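PDB 3U52: phenol hydroxylase component phL from Pseudomonas stutzeri, which probably serves as the beta subunit of a multicomponent diiron phenol hydroxylase, packing against the subunit that carries the active site. Local coordinates for residues Ile39-Lys42 with Thr43-Tyr47; Arg199-Val202 with Glu203-Val207. All coordinates share one frame; numbering follows the deposited sequence.

Contact 1. Residues Ile39-Lys42 with Thr43-Tyr47; sequences IEAK and TNFHY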
loop_
_atom_site.group_PDB
_atom_site.type_symbol
_atom_site.label_atom_id
_atom_site.label_comp_id
_atom_site.label_asym_id
_atom_site.label_seq_id
_atom_site.Cartn_x
_atom_site.Cartn_y
_atom_site.Cartn_z
ATOM N N ILE D 39 18.818 -7.577 17.467
ATOM C CA ILE D 39 18.741 -8.161 16.168
ATOM C C ILE D 39 20.179 -8.444 15.640
ATOM O O ILE D 39 20.383 -9.261 14.743
ATOM C CB ILE D 39 17.921 -7.161 15.362
ATOM C CG1 ILE D 39 16.720 -7.829 14.743
ATOM C CG2 ILE D 39 18.712 -6.222 14.545
ATOM C CD1 ILE D 39 15.569 -7.659 15.638
ATOM N N GLU D 40 21.162 -7.776 16.236
ATOM C CA GLU D 40 22.564 -7.900 15.814
ATOM C C GLU D 40 23.226 -9.148 16.412
ATOM O O GLU D 40 22.706 -9.724 17.392
ATOM C CB GLU D 40 23.361 -6.640 16.177
ATOM C CG GLU D 40 23.657 -6.496 17.650
ATOM C CD GLU D 40 22.492 -5.951 18.501
ATOM O OE1 GLU D 40 22.615 -6.038 19.721
ATOM O OE2 GLU D 40 21.476 -5.442 17.983
ATOM N N ALA D 41 24.341 -9.587 15.804
ATOM C CA ALA D 41 25.177 -10.696 16.366
ATOM C C ALA D 41 25.878 -10.177 17.580
ATOM O O ALA D 41 26.369 -9.028 17.574
ATOM C CB ALA D 41 26.213 -11.205 15.335
ATOM N N LYS D 42 25.939 -11.019 18.619
ATOM C CA LYS D 42 26.514 -10.632 19.912
ATOM C C LYS D 42 27.683 -11.485 20.405
ATOM O O LYS D 42 28.499 -11.029 21.216
ATOM C CB LYS D 42 25.421 -10.648 20.964
ATOM C CG LYS D 42 24.368 -9.540 20.758
ATOM C CD LYS D 42 23.190 -9.795 21.674
ATOM C CE LYS D 42 22.306 -8.550 21.761
ATOM N NZ LYS D 42 21.193 -8.862 22.702
ATOM N N THR D 43 27.761 -12.724 19.954
ATOM C CA THR D 43 28.762 -13.623 20.536
ATOM C C THR D 43 29.214 -14.731 19.580
ATOM O O THR D 43 28.669 -14.847 18.453
ATOM C CB THR D 43 28.255 -14.209 21.872
ATOM O OG1 THR D 43 29.340 -14.915 22.505
ATOM C CG2 THR D 43 27.039 -15.171 21.670
ATOM N N ASN D 44 30.181 -15.544 20.025
ATOM C CA ASN D 44 30.687 -16.663 19.254
ATOM C C ASN D 44 31.240 -16.256 17.903
ATOM O O ASN D 44 31.055 -16.997 16.915
ATOM C CB ASN D 44 29.595 -17.742 19.071
ATOM C CG ASN D 44 29.199 -18.379 20.374
ATOM O OD1 ASN D 44 29.928 -18.273 21.377
ATOM N ND2 ASN D 44 28.040 -19.005 20.399
ATOM N N PHE D 45 31.924 -15.108 17.823
ATOM C CA PHE D 45 32.543 -14.695 16.549
ATOM C C PHE D 45 33.679 -15.620 16.124
ATOM O O PHE D 45 34.414 -16.148 16.962
ATOM C CB PHE D 45 33.014 -13.269 16.624
ATOM C CG PHE D 45 31.896 -12.313 16.955
ATOM C CD1 PHE D 45 31.787 -11.789 18.227
ATOM C CD2 PHE D 45 30.905 -12.032 15.998
ATOM C CE1 PHE D 45 30.752 -10.953 18.551
ATOM C CE2 PHE D 45 29.853 -11.184 16.314
ATOM C CZ PHE D 45 29.775 -10.668 17.594
ATOM N N HIS D 46 33.775 -15.889 14.841
ATOM C CA HIS D 46 34.636 -16.989 14.432
ATOM C C HIS D 46 36.091 -16.644 14.241
ATOM O O HIS D 46 36.919 -17.553 14.284
ATOM C CB HIS D 46 34.081 -17.580 13.140
ATOM C CG HIS D 46 32.859 -18.387 13.389
ATOM N ND1 HIS D 46 31.609 -17.814 13.532
ATOM C CD2 HIS D 46 32.703 -19.705 13.636
ATOM C CE1 HIS D 46 30.719 -18.759 13.788
ATOM N NE2 HIS D 46 31.357 -19.913 13.871
ATOM N N TYR D 47 36.370 -15.385 13.940
ATOM C CA TYR D 47 37.710 -14.902 13.601
ATOM C C TYR D 47 37.964 -13.483 14.105
ATOM O O TYR D 47 37.086 -12.594 13.995
ATOM C CB TYR D 47 37.997 -14.890 12.099
ATOM C CG TYR D 47 37.345 -15.990 11.308
ATOM C CD1 TYR D 47 36.151 -15.753 10.622
ATOM C CD2 TYR D 47 37.888 -17.285 11.284
ATOM C CE1 TYR D 47 35.549 -16.725 9.925
ATOM C CE2 TYR D 47 37.272 -18.277 10.624
ATOM C CZ TYR D 47 36.089 -17.981 9.921
ATOM O OH TYR D 47 35.447 -18.955 9.213
#

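Contact 2. Residues Arg199-Val202 with Glu203-Val207; sequences RKLV and EDTLV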
loop_
_atom_site.group_PDB
_atom_site.type_symbol
_atom_site.label_atom_id
_atom_site.label_comp_id
_atom_site.label_asym_id
_atom_site.label_seq_id
_atom_site.Cartn_x
_atom_site.Cartn_y
_atom_site.Cartn_z
ATOM N N ARG D 199 39.335 23.436 10.013
ATOM C CA ARG D 199 39.786 22.353 9.196
ATOM C C ARG D 199 40.703 21.414 9.987
ATOM O O ARG D 199 40.595 20.189 9.866
ATOM C CB ARG D 199 40.491 22.939 8.010
ATOM C CG ARG D 199 40.658 21.995 6.941
ATOM C CD ARG D 199 41.380 22.683 5.811
ATOM N NE ARG D 199 42.260 21.641 5.502
ATOM C CZ ARG D 199 43.482 21.722 5.077
ATOM N NH1 ARG D 199 44.106 22.866 4.798
ATOM N NH2 ARG D 199 44.036 20.561 4.940
ATOM N N LYS D 200 41.608 21.998 10.791
ATOM C CA LYS D 200 42.465 21.229 11.694
ATOM C C LYS D 200 41.646 20.436 12.717
ATOM O O LYS D 200 41.952 19.268 12.992
ATOM C CB LYS D 200 43.470 22.147 12.457
ATOM C CG LYS D 200 44.327 21.323 13.501
ATOM C CD LYS D 200 45.437 22.157 14.156
ATOM C CE LYS D 200 46.093 21.447 15.336
ATOM N NZ LYS D 200 46.445 20.014 15.048
ATOM N N LEU D 201 40.630 21.071 13.306
ATOM C CA LEU D 201 39.779 20.375 14.268
ATOM C C LEU D 201 39.057 19.190 13.582
ATOM O O LEU D 201 39.038 18.060 14.132
ATOM C CB LEU D 201 38.759 21.315 14.914
ATOM C CG LEU D 201 37.555 20.649 15.609
ATOM C CD1 LEU D 201 38.027 19.759 16.782
ATOM C CD2 LEU D 201 36.535 21.686 16.045
ATOM N N VAL D 202 38.435 19.438 12.417
ATOM C CA VAL D 202 37.788 18.329 11.683
ATOM C C VAL D 202 38.754 17.190 11.369
ATOM O O VAL D 202 38.451 16.013 11.620
ATOM C CB VAL D 202 37.052 18.804 10.376
ATOM C CG1 VAL D 202 36.656 17.608 9.562
ATOM C CG2 VAL D 202 35.877 19.718 10.723
ATOM N N GLU D 203 39.939 17.521 10.849
ATOM C CA GLU D 203 40.951 16.488 10.634
ATOM C C GLU D 203 41.369 15.720 11.920
ATOM O O GLU D 203 41.575 14.475 11.890
ATOM C CB GLU D 203 42.172 17.049 9.870
ATOM C CG GLU D 203 41.830 17.541 8.484
ATOM C CD GLU D 203 43.032 18.015 7.708
ATOM O OE1 GLU D 203 42.874 18.703 6.659
ATOM O OE2 GLU D 203 44.147 17.671 8.153
ATOM N N ASP D 204 41.428 16.435 13.044
ATOM C CA ASP D 204 41.697 15.823 14.363
ATOM C C ASP D 204 40.611 14.812 14.797
ATOM O O ASP D 204 40.909 13.703 15.267
ATOM C CB ASP D 204 41.885 16.898 15.431
ATOM C CG ASP D 204 43.247 17.659 15.320
ATOM O OD1 ASP D 204 44.177 17.294 14.517
ATOM O OD2 ASP D 204 43.353 18.676 16.044
ATOM N N THR D 205 39.355 15.182 14.618
ATOM C CA THR D 205 38.265 14.242 14.911
ATOM C C THR D 205 38.333 12.922 14.125
ATOM O O THR D 205 37.935 11.868 14.640
ATOM C CB THR D 205 36.879 14.880 14.740
ATOM O OG1 THR D 205 36.541 14.981 13.331
ATOM C CG2 THR D 205 36.828 16.244 15.425
ATOM N N LEU D 206 38.851 12.983 12.904
ATOM C CA LEU D 206 38.859 11.853 11.996
ATOM C C LEU D 206 39.828 10.757 12.447
ATOM O O LEU D 206 39.878 9.660 11.897
ATOM C CB LEU D 206 39.178 12.345 10.584
ATOM C CG LEU D 206 38.094 13.168 9.841
ATOM C CD1 LEU D 206 38.581 13.594 8.471
ATOM C CD2 LEU D 206 36.819 12.334 9.631
ATOM N N VAL D 207 40.604 11.063 13.474
ATOM C CA VAL D 207 41.638 10.175 13.941
ATOM C C VAL D 207 41.264 9.653 15.358
ATOM O O VAL D 207 41.934 8.799 15.921
ATOM C CB VAL D 207 42.947 11.025 13.783
ATOM C CG1 VAL D 207 43.660 11.230 15.033
ATOM C CG2 VAL D 207 43.747 10.583 12.542
#

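Contact 1. Residues Ile39-Lys42 with Thr43-Tyr47
F45 turns its ring back toward A41 and K42 because CG stands anti to its own carbonyl carbon and beside the backbone N (chi1 -58°). The backbone of N44, in the left-handed region (phi 58°, psi 38°), bends the chain just before it. The CE2 corner of the ring then meets the methyl group of A41, with CE2 3.8 Å from A41 CB. On the other flank, F45 CE1 lies 3.5 Å from K42 O, at an oblique angle to the ring. A41 O sits at the ring edge in plane, 3.8 Å from F45 CZ. This is a surface contact within the long irregular loop between helix 31-36 and helix 81-105. L57 and N58 of the same loop also touch the ring, and N58 ND2 hydrogen-bonds A41 O. With an alanine here, the A41 methyl would probably lose its apolar neighbour, and a gap would be likely to open between A41 and L57. The K42 chain is extended beyond CG, and its NZ forms a salt bridge with D38. The backbone N atoms of K42 and T43 each donate to an acidic side chain of the chain of another protein, which ties this loop into a subunit interface.

Contact 2. Residues Arg199-Val202 with Glu203-Val207
R199 and E203, four residues apart, form a salt bridge on one side of helix 196-205. Their side chains lie side by side and point the same way. R199 NH2 reaches E203 OE1 at 2.8 Å, on the syn lone pair. The two flat groups are not coplanar: the guanidinium and carboxylate planes are 55° apart. R199 NE adds a weak bond to the same oxygen at 3.2 Å. Both groups also serve the chain of another protein: a polar side chain of it hydrogen-bonds R199 NH2, an aromatic one bonds E203 OE1, and backbone atoms of that chain bond E203 OE2. K200 and D204 make a second, longer salt bridge, NZ to OD2 at 3.5 Å. The K200 chain reaches D204 by a bend at its last torsion (chi4 46°).

Backbone bonds tie the same turns. E203 N donates to R199 O at 2.9 Å, and D204 N to K200 O at 2.9 Å. T205 N follows with L201 O, while L206 N gives V202 O a weak bond. T205 OG1 lies 2.8 Å from V202 O. N136 OD1 of helix 126-143 is a second acceptor within reach, and which takes the one proton is not settled.

Apolar contact is modest. L201 CD1 meets T205 CG2 at 4.0 Å, and both residues pack on I222 of helix 211-240. The L206 side chain rests on M135 and lies about 4 Å from a bound xenon. The i to i+4 ladder, with charged pairs on one side and apolar groups on another, is that of an amphipathic alpha-helix set between a helical bundle and a partner subunit.

Overall arrangement
Contact 1 comes first along the chain and closes well before contact 2 opens. Their centres are 32 Å apart, and their nearest atoms about 22 Å, so they do not touch. The chain is two-thirds helix and has no strand. Contact 1 sits in the loop between helix 31-36 and helix 81-105, about 28 Å from the centre of the chain. Contact 2 lies deeper, about 16 Å from that centre, on helix 196-205, beside helices 126-143 and 211-240. They share no helix. Both, however, meet chains of other proteins in the six-chain assembly. Other chains thus meet this subunit both at a loop and at a helix.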